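Long-range contacts in mandelate racemase/muconate lactonizing protein (Alicyclobacillus acidocaldarius LAA1, PDB 3QLD), which is of unknown function but belongs to the mandelate racemase/muconate lactonizing group of the enolase superfamily: residues 8-13 with 368-373; 31-36 with 45-50; 167-172 with 192-197. All blocks are in the same frame, centred on the assembly; numbering follows the deposited sequence.

Interaction 1 of 3, residues 8-13 with 368-373; sequences LHRLSL and FSTATW
Leu13 and Phe368 meet at one end of an antiparallel strand pair that carries a classic beta bulge and ties the far C-terminal strand into the sheet of the N-terminal, enolase-like domain. The methine CG of Leu13 stands 4.2 Å from the centroid of the Phe368 ring in an off-centre CH-pi contact, the two side chains nearly perpendicular. Leu11 adds a second bump beside it, its CG against CB of Phe368. Between these two leucines Ser12 N bonds Phe368 O, and Ser12 CB meets the Thr370 methyl, CG2. At the bulge Thr370 and Ala371 share Arg10 as their partner: Thr370 N gives Arg10 O a short, nearly straight bond of 2.6 Å, whereas Ala371 N reaches the same oxygen only weakly. Ala371 CB lies 3.9 Å from Arg10 CB, and Thr370 OG1 touches the arginine stem obliquely, equally far from its CB, CG and CD. Arg10 stretches on, extended from CG to NE, to a salt bridge with Asp62. Past the bulge, Leu8 N and Trp373 O pair at 2.8 Å. The Trp373 side chain, with CG anti to the backbone N (chi1 178°), lies alongside that of Leu8, bringing Leu8 CD1 to 3.3 Å from Trp373 CE3.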
loop_
_atom_site.group_PDB
_atom_site.type_symbol
_atom_site.label_atom_id
_atom_site.label_comp_id
_atom_site.label_asym_id
_atom_site.label_seq_id
_atom_site.Cartn_x
_atom_site.Cartn_y
_atom_site.Cartn_z
ATOM N N LEU A 8 10.028 -21.438 -0.137
ATOM C CA LEU A 8 9.740 -20.383 0.831
ATOM C C LEU A 8 9.721 -20.990 2.168
ATOM O O LEU A 8 9.053 -22.003 2.428
ATOM C CB LEU A 8 8.379 -19.730 0.541
ATOM C CG LEU A 8 8.172 -19.252 -0.888
ATOM C CD1 LEU A 8 6.714 -18.766 -1.117
ATOM C CD2 LEU A 8 9.107 -18.093 -0.998
ATOM N N HIS A 9 10.405 -20.324 3.080
ATOM C CA HIS A 9 10.475 -20.794 4.411
ATOM C C HIS A 9 9.866 -19.738 5.316
ATOM O O HIS A 9 10.373 -18.633 5.382
ATOM C CB HIS A 9 11.951 -20.873 4.832
ATOM C CG HIS A 9 12.782 -21.744 3.946
ATOM N ND1 HIS A 9 12.877 -23.111 4.150
ATOM C CD2 HIS A 9 13.541 -21.462 2.856
ATOM C CE1 HIS A 9 13.680 -23.633 3.227
ATOM N NE2 HIS A 9 14.077 -22.657 2.414
ATOM N N ARG A 10 8.860 -20.116 6.083
ATOM C CA ARG A 10 8.320 -19.269 7.153
ATOM C C ARG A 10 8.936 -19.610 8.498
ATOM O O ARG A 10 8.834 -20.754 8.981
ATOM C CB ARG A 10 6.778 -19.367 7.224
ATOM C CG ARG A 10 6.224 -18.131 7.913
ATOM C CD ARG A 10 4.715 -18.285 7.999
ATOM N NE ARG A 10 4.207 -17.243 8.850
ATOM C CZ ARG A 10 3.036 -16.666 8.647
ATOM N NH1 ARG A 10 2.646 -15.677 9.448
ATOM N NH2 ARG A 10 2.312 -17.073 7.618
ATOM N N LEU A 11 9.596 -18.629 9.103
ATOM C CA LEU A 11 10.406 -18.849 10.257
ATOM C C LEU A 11 9.822 -18.143 11.471
ATOM O O LEU A 11 9.148 -17.091 11.356
ATOM C CB LEU A 11 11.823 -18.327 10.003
ATOM C CG LEU A 11 12.884 -19.266 9.423
ATOM C CD1 LEU A 11 12.462 -19.979 8.192
ATOM C CD2 LEU A 11 14.198 -18.532 9.208
ATOM N N SER A 12 10.079 -18.722 12.642
ATOM C CA SER A 12 9.790 -18.042 13.890
ATOM C C SER A 12 11.044 -18.163 14.763
ATOM O O SER A 12 11.369 -19.274 15.162
ATOM C CB SER A 12 8.627 -18.691 14.590
ATOM O OG SER A 12 8.358 -17.959 15.790
ATOM N N LEU A 13 11.741 -17.044 15.026
ATOM C CA LEU A 13 13.020 -17.073 15.783
ATOM C C LEU A 13 12.855 -16.510 17.210
ATOM O O LEU A 13 12.446 -15.365 17.391
ATOM C CB LEU A 13 14.123 -16.261 15.073
ATOM C CG LEU A 13 14.888 -16.776 13.853
ATOM C CD1 LEU A 13 13.969 -16.750 12.648
ATOM C CD2 LEU A 13 16.081 -15.877 13.604
ATOM N N PHE A 368 13.634 -23.502 12.960
ATOM C CA PHE A 368 12.809 -22.339 13.164
ATOM C C PHE A 368 11.592 -22.291 12.198
ATOM O O PHE A 368 10.734 -21.410 12.350
ATOM C CB PHE A 368 13.670 -21.068 13.018
ATOM C CG PHE A 368 14.762 -20.936 14.062
ATOM C CD1 PHE A 368 14.525 -21.309 15.392
ATOM C CD2 PHE A 368 15.994 -20.349 13.739
ATOM C CE1 PHE A 368 15.504 -21.137 16.382
ATOM C CE2 PHE A 368 16.997 -20.171 14.709
ATOM C CZ PHE A 368 16.761 -20.556 16.038
ATOM N N SER A 369 11.516 -23.239 11.249
ATOM C CA SER A 369 10.443 -23.269 10.225
ATOM C C SER A 369 9.044 -23.614 10.750
ATOM O O SER A 369 8.829 -24.614 11.425
ATOM C CB SER A 369 10.827 -24.177 9.056
ATOM O OG SER A 369 11.761 -23.525 8.191
ATOM N N THR A 370 8.071 -22.757 10.483
ATOM C CA THR A 370 6.705 -23.075 10.909
ATOM C C THR A 370 5.896 -23.448 9.711
ATOM O O THR A 370 4.754 -23.953 9.838
ATOM C CB THR A 370 5.988 -21.917 11.586
ATOM O OG1 THR A 370 5.910 -20.823 10.684
ATOM C CG2 THR A 370 6.683 -21.517 12.862
ATOM N N ALA A 371 6.457 -23.189 8.544
ATOM C CA ALA A 371 5.832 -23.579 7.270
ATOM C C ALA A 371 6.882 -23.585 6.163
ATOM O O ALA A 371 7.909 -22.821 6.205
ATOM C CB ALA A 371 4.657 -22.635 6.906
ATOM N N THR A 372 6.666 -24.440 5.172
ATOM C CA THR A 372 7.593 -24.530 4.076
ATOM C C THR A 372 6.817 -24.882 2.793
ATOM O O THR A 372 5.970 -25.821 2.822
ATOM C CB THR A 372 8.697 -25.613 4.371
ATOM O OG1 THR A 372 9.326 -25.333 5.617
ATOM C CG2 THR A 372 9.806 -25.657 3.292
ATOM N N TRP A 373 7.080 -24.134 1.713
ATOM C CA TRP A 373 6.413 -24.350 0.440
ATOM C C TRP A 373 7.446 -24.391 -0.690
ATOM O O TRP A 373 8.236 -23.484 -0.808
ATOM C CB TRP A 373 5.419 -23.224 0.198
ATOM C CG TRP A 373 4.687 -23.271 -1.108
ATOM C CD1 TRP A 373 3.573 -24.009 -1.396
ATOM C CD2 TRP A 373 4.987 -22.504 -2.278
ATOM N NE1 TRP A 373 3.180 -23.755 -2.696
ATOM C CE2 TRP A 373 4.015 -22.810 -3.240
ATOM C CE3 TRP A 373 5.998 -21.567 -2.602
ATOM C CZ2 TRP A 373 4.020 -22.241 -4.510
ATOM C CZ3 TRP A 373 5.997 -20.995 -3.846
ATOM C CH2 TRP A 373 5.002 -21.337 -4.799
HETATM O O HOH W 1 6.274 -18.053 11.641
#

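Interaction 2 of 3, residues 31-36 with 45-50; sequences AILVQL and WSECVA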
loop_
_atom_site.group_PDB
_atom_site.type_symbol
_atom_site.label_atom_id
_atom_site.label_comp_id
_atom_site.label_asym_id
_atom_site.label_seq_id
_atom_site.Cartn_x
_atom_site.Cartn_y
_atom_site.Cartn_z
ATOM N N ALA A 31 9.709 -14.403 10.220
ATOM C CA ALA A 31 10.447 -13.999 9.052
ATOM C C ALA A 31 10.122 -14.920 7.906
ATOM O O ALA A 31 9.733 -16.076 8.148
ATOM C CB ALA A 31 11.976 -14.033 9.394
ATOM N N ILE A 32 10.285 -14.467 6.658
ATOM C CA ILE A 32 10.110 -15.372 5.473
ATOM C C ILE A 32 11.428 -15.378 4.693
ATOM O O ILE A 32 11.934 -14.255 4.313
ATOM C CB ILE A 32 8.994 -14.883 4.527
ATOM C CG1 ILE A 32 7.601 -15.031 5.165
ATOM C CG2 ILE A 32 8.961 -15.730 3.232
ATOM C CD1 ILE A 32 6.492 -14.359 4.241
ATOM N N LEU A 33 12.041 -16.555 4.525
ATOM C CA LEU A 33 13.197 -16.634 3.584
ATOM C C LEU A 33 12.863 -17.232 2.262
ATOM O O LEU A 33 12.085 -18.210 2.178
ATOM C CB LEU A 33 14.359 -17.389 4.234
ATOM C CG LEU A 33 14.836 -16.888 5.608
ATOM C CD1 LEU A 33 16.021 -17.786 6.090
ATOM C CD2 LEU A 33 15.346 -15.473 5.465
ATOM N N VAL A 34 13.437 -16.656 1.206
ATOM C CA VAL A 34 13.234 -17.126 -0.144
ATOM C C VAL A 34 14.502 -17.855 -0.540
ATOM O O VAL A 34 15.614 -17.337 -0.345
ATOM C CB VAL A 34 12.991 -15.969 -1.076
ATOM C CG1 VAL A 34 12.864 -16.432 -2.489
ATOM C CG2 VAL A 34 11.664 -15.219 -0.651
ATOM N N GLN A 35 14.316 -19.075 -1.030
ATOM C CA GLN A 35 15.474 -19.887 -1.504
ATOM C C GLN A 35 15.238 -20.278 -2.922
ATOM O O GLN A 35 14.193 -20.880 -3.249
ATOM C CB GLN A 35 15.694 -21.096 -0.578
ATOM C CG GLN A 35 16.658 -22.205 -1.195
ATOM C CD GLN A 35 16.711 -23.446 -0.284
ATOM O OE1 GLN A 35 15.728 -23.747 0.378
ATOM N NE2 GLN A 35 17.900 -24.148 -0.216
ATOM N N LEU A 36 16.193 -19.945 -3.801
ATOM C CA LEU A 36 16.114 -20.340 -5.225
ATOM C C LEU A 36 17.263 -21.337 -5.518
ATOM O O LEU A 36 18.338 -21.207 -4.959
ATOM C CB LEU A 36 16.257 -19.138 -6.165
ATOM C CG LEU A 36 15.207 -18.037 -5.943
ATOM C CD1 LEU A 36 15.693 -16.760 -6.707
ATOM C CD2 LEU A 36 13.838 -18.539 -6.497
ATOM N N TRP A 45 19.491 -16.891 -1.694
ATOM C CA TRP A 45 18.573 -16.617 -0.565
ATOM C C TRP A 45 18.276 -15.126 -0.396
ATOM O O TRP A 45 19.116 -14.274 -0.761
ATOM C CB TRP A 45 19.181 -17.083 0.766
ATOM C CG TRP A 45 19.355 -18.589 0.821
ATOM C CD1 TRP A 45 20.208 -19.347 0.065
ATOM C CD2 TRP A 45 18.655 -19.493 1.674
ATOM N NE1 TRP A 45 20.066 -20.680 0.389
ATOM C CE2 TRP A 45 19.122 -20.803 1.373
ATOM C CE3 TRP A 45 17.648 -19.334 2.653
ATOM C CZ2 TRP A 45 18.657 -21.944 2.044
ATOM C CZ3 TRP A 45 17.192 -20.475 3.325
ATOM C CH2 TRP A 45 17.699 -21.763 3.021
ATOM N N SER A 46 17.135 -14.813 0.227
ATOM C CA SER A 46 16.813 -13.428 0.630
ATOM C C SER A 46 15.800 -13.483 1.722
ATOM O O SER A 46 15.262 -14.559 2.005
ATOM C CB SER A 46 16.180 -12.666 -0.514
ATOM O OG SER A 46 14.928 -13.240 -0.821
ATOM N N GLU A 47 15.527 -12.314 2.327
ATOM C CA GLU A 47 14.566 -12.291 3.439
ATOM C C GLU A 47 13.480 -11.328 3.081
ATOM O O GLU A 47 13.776 -10.218 2.617
ATOM C CB GLU A 47 15.209 -11.844 4.746
ATOM C CG GLU A 47 14.226 -11.724 5.896
ATOM C CD GLU A 47 14.947 -11.490 7.230
ATOM O OE1 GLU A 47 16.166 -11.713 7.292
ATOM O OE2 GLU A 47 14.326 -11.085 8.227
ATOM N N CYS A 48 12.219 -11.755 3.202
ATOM C CA CYS A 48 11.106 -10.751 3.113
ATOM C C CYS A 48 10.986 -10.022 4.479
ATOM O O CYS A 48 10.809 -10.695 5.484
ATOM C CB CYS A 48 9.820 -11.477 2.693
ATOM S SG CYS A 48 8.427 -10.265 2.615
ATOM N N VAL A 49 11.179 -8.690 4.527
ATOM C CA VAL A 49 11.297 -8.008 5.786
ATOM C C VAL A 49 9.965 -7.566 6.384
ATOM O O VAL A 49 9.953 -6.851 7.400
ATOM C CB VAL A 49 12.209 -6.706 5.683
ATOM C CG1 VAL A 49 13.697 -7.093 5.331
ATOM C CG2 VAL A 49 11.698 -5.744 4.675
ATOM N N ALA A 50 8.864 -7.929 5.741
ATOM C CA ALA A 50 7.528 -7.616 6.333
ATOM C C ALA A 50 7.431 -8.063 7.804
ATOM O O ALA A 50 7.741 -9.247 8.130
ATOM C CB ALA A 50 6.389 -8.259 5.495
#
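Ile32 O receives the shortest polar bond between the two strands, from Cys48 N at 2.8 Å, and CA of Glu47 also leans on this oxygen. Farther along, Val34 and Ser46 exchange two backbone bonds, Val34 N to Ser46 O and Ser46 N to Val34 O. On the face bearing Leu33, Gln35, Trp45 and Glu47, the Trp45 indole lies across the neighbouring strand. Gln35 CB sits over its six-membered ring, 3.9 Å from the centroid and only 6° off the normal, a CH-pi contact. With CG anti to the backbone N (chi1 166°) and the chain extended beyond it, Gln35 follows the ring outward until NE2 comes within 3.2 Å of Trp45 CZ2; the amide and ring planes are 36° apart. The polar ends are held as well: Gln35 NE2 and Trp45 NE1 both bond Glu43 OE1, while Gln35 OE1 accepts from His9. These strands are the arms of a beta hairpin in the N-terminal domain of the enolase superfamily fold. Leu33 CD1 meets the indole at its edge, 4.0 Å from CZ3, and its other methyl, CD2, lies 3.7 Å from Glu47 CB. Glu47 extends beyond the pair to Thr302 and Gly305. On the reverse face, beneath helix 105-123, Ser46 OG presses to 3.4 Å from Val34 CB and bonds Ala110 O.

Interaction 3 of 3, residues 167-172 with 192-197; sequences RVKLKI and AIAADA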
loop_
_atom_site.group_PDB
_atom_site.type_symbol
_atom_site.label_atom_id
_atom_site.label_comp_id
_atom_site.label_asym_id
_atom_site.label_seq_id
_atom_site.Cartn_x
_atom_site.Cartn_y
_atom_site.Cartn_z
ATOM N N ARG A 167 26.949 6.088 16.851
ATOM C CA ARG A 167 25.781 7.006 16.866
ATOM C C ARG A 167 24.868 6.542 17.929
ATOM O O ARG A 167 24.728 5.314 18.140
ATOM C CB ARG A 167 25.058 6.984 15.524
ATOM C CG ARG A 167 24.041 8.146 15.326
ATOM C CD ARG A 167 23.388 8.187 13.934
ATOM N NE ARG A 167 22.610 6.959 13.680
ATOM C CZ ARG A 167 22.374 6.513 12.446
ATOM N NH1 ARG A 167 22.754 7.226 11.404
ATOM N NH2 ARG A 167 21.694 5.387 12.235
ATOM N N VAL A 168 24.186 7.470 18.590
ATOM C CA VAL A 168 22.996 7.024 19.305
ATOM C C VAL A 168 21.740 7.657 18.693
ATOM O O VAL A 168 21.777 8.857 18.331
ATOM C CB VAL A 168 23.006 7.316 20.852
ATOM C CG1 VAL A 168 24.102 6.459 21.553
ATOM C CG2 VAL A 168 23.129 8.822 21.163
ATOM N N LYS A 169 20.638 6.888 18.646
ATOM C CA LYS A 169 19.329 7.449 18.161
ATOM C C LYS A 169 18.345 7.339 19.301
ATOM O O LYS A 169 17.989 6.228 19.771
ATOM C CB LYS A 169 18.830 6.732 16.895
ATOM C CG LYS A 169 17.470 7.278 16.316
ATOM C CD LYS A 169 17.218 6.775 14.908
ATOM C CE LYS A 169 17.293 5.236 14.785
ATOM N NZ LYS A 169 16.310 4.635 13.801
ATOM N N LEU A 170 17.924 8.483 19.800
ATOM C CA LEU A 170 17.054 8.563 20.901
ATOM C C LEU A 170 15.575 8.618 20.477
ATOM O O LEU A 170 15.190 9.463 19.659
ATOM C CB LEU A 170 17.319 9.869 21.631
ATOM C CG LEU A 170 18.777 10.123 22.030
ATOM C CD1 LEU A 170 18.676 11.259 23.032
ATOM C CD2 LEU A 170 19.285 8.841 22.735
ATOM N N LYS A 171 14.738 7.783 21.109
ATOM C CA LYS A 171 13.286 7.895 20.907
ATOM C C LYS A 171 12.795 9.111 21.632
ATOM O O LYS A 171 13.174 9.349 22.775
ATOM C CB LYS A 171 12.577 6.622 21.405
ATOM C CG LYS A 171 12.947 5.418 20.589
ATOM C CD LYS A 171 12.172 5.374 19.248
ATOM C CE LYS A 171 12.708 4.246 18.342
ATOM N NZ LYS A 171 11.612 3.615 17.538
ATOM N N ILE A 172 12.018 9.950 20.941
ATOM C CA ILE A 172 11.500 11.141 21.517
ATOM C C ILE A 172 9.983 11.317 21.232
ATOM O O ILE A 172 9.450 10.692 20.294
ATOM C CB ILE A 172 12.241 12.407 21.013
ATOM C CG1 ILE A 172 12.061 12.574 19.491
ATOM C CG2 ILE A 172 13.721 12.347 21.500
ATOM C CD1 ILE A 172 12.369 14.037 19.024
ATOM N N ALA A 192 27.749 11.590 17.423
ATOM C CA ALA A 192 26.608 11.729 16.484
ATOM C C ALA A 192 25.346 11.296 17.274
ATOM O O ALA A 192 25.278 10.150 17.773
ATOM C CB ALA A 192 26.868 10.871 15.228
ATOM N N ILE A 193 24.378 12.212 17.454
ATOM C CA ILE A 193 23.083 11.914 18.102
ATOM C C ILE A 193 21.962 12.109 17.047
ATOM O O ILE A 193 21.922 13.173 16.391
ATOM C CB ILE A 193 22.817 12.890 19.263
ATOM C CG1 ILE A 193 23.977 12.911 20.311
ATOM C CG2 ILE A 193 21.483 12.642 19.952
ATOM C CD1 ILE A 193 23.702 13.857 21.454
ATOM N N ALA A 194 21.078 11.121 16.897
ATOM C CA ALA A 194 19.849 11.329 16.066
ATOM C C ALA A 194 18.624 11.133 16.938
ATOM O O ALA A 194 18.712 10.710 18.143
ATOM C CB ALA A 194 19.836 10.408 14.805
ATOM N N ALA A 195 17.446 11.507 16.412
ATOM C CA ALA A 195 16.249 11.342 17.230
ATOM C C ALA A 195 15.143 10.686 16.386
ATOM O O ALA A 195 15.063 10.919 15.181
ATOM C CB ALA A 195 15.731 12.663 17.818
ATOM N N ASP A 196 14.318 9.856 17.033
ATOM C CA ASP A 196 13.262 9.209 16.271
ATOM C C ASP A 196 11.946 9.489 16.964
ATOM O O ASP A 196 11.720 9.115 18.100
ATOM C CB ASP A 196 13.565 7.723 16.109
ATOM C CG ASP A 196 12.406 6.954 15.503
ATOM O OD1 ASP A 196 11.433 7.551 14.949
ATOM O OD2 ASP A 196 12.518 5.730 15.538
ATOM N N ALA A 197 11.101 10.236 16.280
ATOM C CA ALA A 197 9.860 10.685 16.859
ATOM C C ALA A 197 8.702 9.700 16.663
ATOM O O ALA A 197 7.661 9.877 17.320
ATOM C CB ALA A 197 9.458 12.060 16.279
#
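Ala192 opens the pairing through its carbonyl, which takes Val168 N at 3.0 Å and also lies against Arg167 CG. Arg167 carries its guanidinium onward to Asp323 and Gln218. Ile193 turns to the other face, where its CG2 branch is 4.2 Å from Leu170 CG and its side chain reaches helix 178-187. Ala194 is held through both its backbone polar groups: its N-H points to Val168 O at 2.8 Å and its carbonyl receives Leu170 N. The strands run parallel, 26° apart, and with helix 178-187 between them in sequence they form a beta-alpha-beta unit of the C-terminal barrel domain. Ala195 places its methyl 3.8 Å from CD1 of Ile172, on the face turned to the helix. At Asp196, CG anti to the backbone N (chi1 172°) carries the carboxylate out beside the bent Lys171 chain, where OD2 meets NZ at 3.0 Å, a salt bridge whose hydrogen bond is weak. Lys169 NZ, 4.3 Å from the same Asp196 OD2, makes its salt bridges with Asp323 and Glu221. Lys169 and Lys171 form a Lys-X-Lys pattern, and Asp196 and Glu221 sit where enolase superfamily relatives bind a metal, consistent with an active-site end of the barrel. Asp196 OD1 turns to Asn198 N. Ala197 follows the last backbone bond, Ile172 N to Asp196 O, and sets its CB 4.2 Å from Ile172 CG1.

In the fold
Interactions 1 and 2 are neighbours in one antiparallel sheet, with centres 10 Å apart. Strands 3-15 and 25-38 join them through probable hydrogen bonds, Leu11 N to Ala31 O at 2.7 Å and Leu33 N to His9 O at 2.8 Å, and the His9 ring lies nearly parallel to that of Trp45. Interaction 3, in the barrel domain across the chain's centre, lies at the probable active-site end of the barrel, its centre 34 Å from interaction 1 and 29 Å from interaction 2. Interaction 2 reaches the C-terminal part of the chain through Glu47, with Thr302 and Gly305. A sulfate ion, probably from the crystallisation liquor, lies about 5 Å from the Trp373 side chain.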